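Local coordinates for putative diflavin flavoprotein A 5 (Nostoc sp. PCC 7120, PDB 4FEK), which probably passes electrons from NADH to oxygen, reducing it to water, and is represented here by its N-terminal metallo-beta-lactamase-like domain, at residues Q168-D173 with S220-R225. Numbering follows the deposited sequence.
Sequences QILYTD and SDLQVR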
loop_
_atom_site.group_PDB
_atom_site.type_symbol
_atom_site.label_atom_id
_atom_site.label_comp_id
_atom_site.label_asym_id
_atom_site.label_seq_id
_atom_site.Cartn_x
_atom_site.Cartn_y
_atom_site.Cartn_z
ATOM N N GLN A 168 2.186 -9.093 -12.673
ATOM C CA GLN A 168 3.503 -9.054 -12.005
ATOM C C GLN A 168 3.740 -7.755 -11.236
ATOM O O GLN A 168 4.866 -7.247 -11.140
ATOM C CB GLN A 168 4.650 -9.359 -12.977
ATOM C CG GLN A 168 4.399 -10.651 -13.733
ATOM C CD GLN A 168 5.588 -11.139 -14.526
ATOM O OE1 GLN A 168 6.274 -10.366 -15.187
ATOM N NE2 GLN A 168 5.826 -12.440 -14.474
ATOM N N ILE A 169 2.664 -7.225 -10.677
ATOM C CA ILE A 169 2.751 -6.042 -9.840
ATOM C C ILE A 169 2.790 -6.509 -8.382
ATOM O O ILE A 169 2.020 -7.366 -7.962
ATOM C CB ILE A 169 1.549 -5.095 -10.044
ATOM C CG1 ILE A 169 1.582 -4.444 -11.449
ATOM C CG2 ILE A 169 1.545 -4.004 -9.001
ATOM C CD1 ILE A 169 0.341 -3.543 -11.722
ATOM N N LEU A 170 3.710 -5.941 -7.615
ATOM C CA LEU A 170 3.763 -6.199 -6.186
ATOM C C LEU A 170 3.271 -4.957 -5.452
ATOM O O LEU A 170 3.829 -3.861 -5.626
ATOM C CB LEU A 170 5.205 -6.536 -5.792
ATOM C CG LEU A 170 5.395 -6.836 -4.314
ATOM C CD1 LEU A 170 4.651 -8.113 -3.984
ATOM C CD2 LEU A 170 6.902 -6.977 -3.996
ATOM N N TYR A 171 2.233 -5.130 -4.638
ATOM C CA TYR A 171 1.634 -4.046 -3.852
ATOM C C TYR A 171 2.359 -4.043 -2.508
ATOM O O TYR A 171 2.238 -5.000 -1.744
ATOM C CB TYR A 171 0.124 -4.282 -3.693
ATOM C CG TYR A 171 -0.573 -4.274 -5.074
ATOM C CD1 TYR A 171 -1.070 -3.087 -5.611
ATOM C CD2 TYR A 171 -0.654 -5.431 -5.845
ATOM C CE1 TYR A 171 -1.663 -3.056 -6.868
ATOM C CE2 TYR A 171 -1.241 -5.417 -7.132
ATOM C CZ TYR A 171 -1.738 -4.219 -7.625
ATOM O OH TYR A 171 -2.316 -4.180 -8.880
ATOM N N THR A 172 3.128 -2.990 -2.247
ATOM C CA THR A 172 4.113 -3.027 -1.167
ATOM C C THR A 172 3.769 -2.074 -0.036
ATOM O O THR A 172 4.495 -2.041 0.977
ATOM C CB THR A 172 5.544 -2.699 -1.663
ATOM O OG1 THR A 172 5.601 -1.344 -2.144
ATOM C CG2 THR A 172 5.982 -3.652 -2.750
ATOM N N ASP A 173 2.686 -1.301 -0.218
ATOM C CA ASP A 173 2.178 -0.393 0.827
ATOM C C ASP A 173 3.317 0.505 1.338
ATOM O O ASP A 173 3.872 1.280 0.564
ATOM C CB ASP A 173 1.572 -1.218 1.977
ATOM C CG ASP A 173 0.780 -0.373 2.970
ATOM O OD1 ASP A 173 0.532 0.829 2.701
ATOM O OD2 ASP A 173 0.402 -0.926 4.030
ATOM N N SER A 220 12.280 -11.708 -3.091
ATOM C CA SER A 220 13.364 -11.936 -4.053
ATOM C C SER A 220 13.082 -13.002 -5.111
ATOM O O SER A 220 13.603 -12.919 -6.218
ATOM C CB SER A 220 14.700 -12.231 -3.349
ATOM O OG SER A 220 14.676 -13.488 -2.715
ATOM N N ASP A 221 12.266 -13.999 -4.792
ATOM C CA ASP A 221 11.914 -14.987 -5.809
ATOM C C ASP A 221 10.779 -14.571 -6.766
ATOM O O ASP A 221 10.460 -15.302 -7.700
ATOM C CB ASP A 221 11.637 -16.348 -5.172
ATOM C CG ASP A 221 12.909 -17.152 -4.952
ATOM O OD1 ASP A 221 13.654 -17.364 -5.939
ATOM O OD2 ASP A 221 13.173 -17.552 -3.796
ATOM N N LEU A 222 10.200 -13.396 -6.555
ATOM C CA LEU A 222 9.117 -12.924 -7.408
ATOM C C LEU A 222 9.635 -12.263 -8.673
ATOM O O LEU A 222 10.638 -11.548 -8.659
ATOM C CB LEU A 222 8.212 -11.941 -6.663
ATOM C CG LEU A 222 7.424 -12.501 -5.488
ATOM C CD1 LEU A 222 6.499 -11.430 -4.905
ATOM C CD2 LEU A 222 6.652 -13.726 -5.945
ATOM N N GLN A 223 8.940 -12.504 -9.775
ATOM C CA GLN A 223 9.195 -11.742 -10.982
ATOM C C GLN A 223 8.313 -10.492 -10.977
ATOM O O GLN A 223 7.107 -10.584 -11.216
ATOM C CB GLN A 223 8.892 -12.606 -12.191
ATOM C CG GLN A 223 9.344 -12.021 -13.498
ATOM C CD GLN A 223 8.989 -12.921 -14.662
ATOM O OE1 GLN A 223 8.474 -12.461 -15.685
ATOM N NE2 GLN A 223 9.255 -14.220 -14.512
ATOM N N VAL A 224 8.916 -9.330 -10.729
ATOM C CA VAL A 224 8.153 -8.090 -10.515
ATOM C C VAL A 224 8.457 -7.015 -11.555
ATOM O O VAL A 224 9.617 -6.673 -11.797
ATOM C CB VAL A 224 8.432 -7.477 -9.113
ATOM C CG1 VAL A 224 7.514 -6.290 -8.847
ATOM C CG2 VAL A 224 8.285 -8.512 -8.028
ATOM N N ARG A 225 7.407 -6.452 -12.138
ATOM C CA ARG A 225 7.555 -5.381 -13.118
ATOM C C ARG A 225 7.307 -4.013 -12.499
ATOM O O ARG A 225 7.751 -3.007 -13.037
ATOM C CB ARG A 225 6.578 -5.589 -14.281
ATOM C CG ARG A 225 6.874 -6.818 -15.122
ATOM C CD ARG A 225 5.825 -6.991 -16.208
ATOM N NE ARG A 225 6.304 -7.850 -17.281
ATOM C CZ ARG A 225 6.556 -7.434 -18.518
ATOM N NH1 ARG A 225 6.358 -6.164 -18.848
ATOM N NH2 ARG A 225 7.002 -8.292 -19.427
#
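Gln168 lies over the run of chain from Gln223 to Arg225 and shows how one glutamine can tie the residue just before a strand to an incoming loop with both backbone and side chain. Gln168 CB sits 3.3 Å from Gln223 O, a carbonyl that also accepts a hydrogen bond from Tyr163 OH. Gln168 CG continues past Gln223 O at 3.7 Å. With CG anti to the carbonyl carbon (chi1 -52°) and the chain extended beyond it, the amide is brought between the side chains of Gln223 and Arg225. Gln168 CD lies 3.4 Å from Gln223 OE1, and there the two ends part company: Gln168 OE1 accepts a bond from Arg225 NE at 3.3 Å, reached at the guanidinium edge and in its plane, though the bond is bent (139° at the hydrogen). Gln168 NE2 donates a weak bond to Gln223 OE1, 2.9 Å away, the two amide planes standing 76° apart. The backbone supplies the straighter link, Arg225 N to Gln168 O at 2.8 Å, and Val224 CA adds a CA-H...O contact to that oxygen.

Below this polar layer the contact turns apolar. Leu170 CB packs on Val224 CG1, while Leu170 CD1 meets Leu222 CD1 at 3.9 Å, the two leucine side chains crossing at about a right angle; Tyr163 of strand 160-164 touches both leucines. The Arg225-Gln168 bond is continued by backbone bonds from Leu170 to Leu226 and Ala228, starting the parallel pairing of strands 169-173 and 226-229 after helix 209-219, an arrangement belonging to the second sheet of the metallo-beta-lactamase alpha-beta/beta-alpha sandwich.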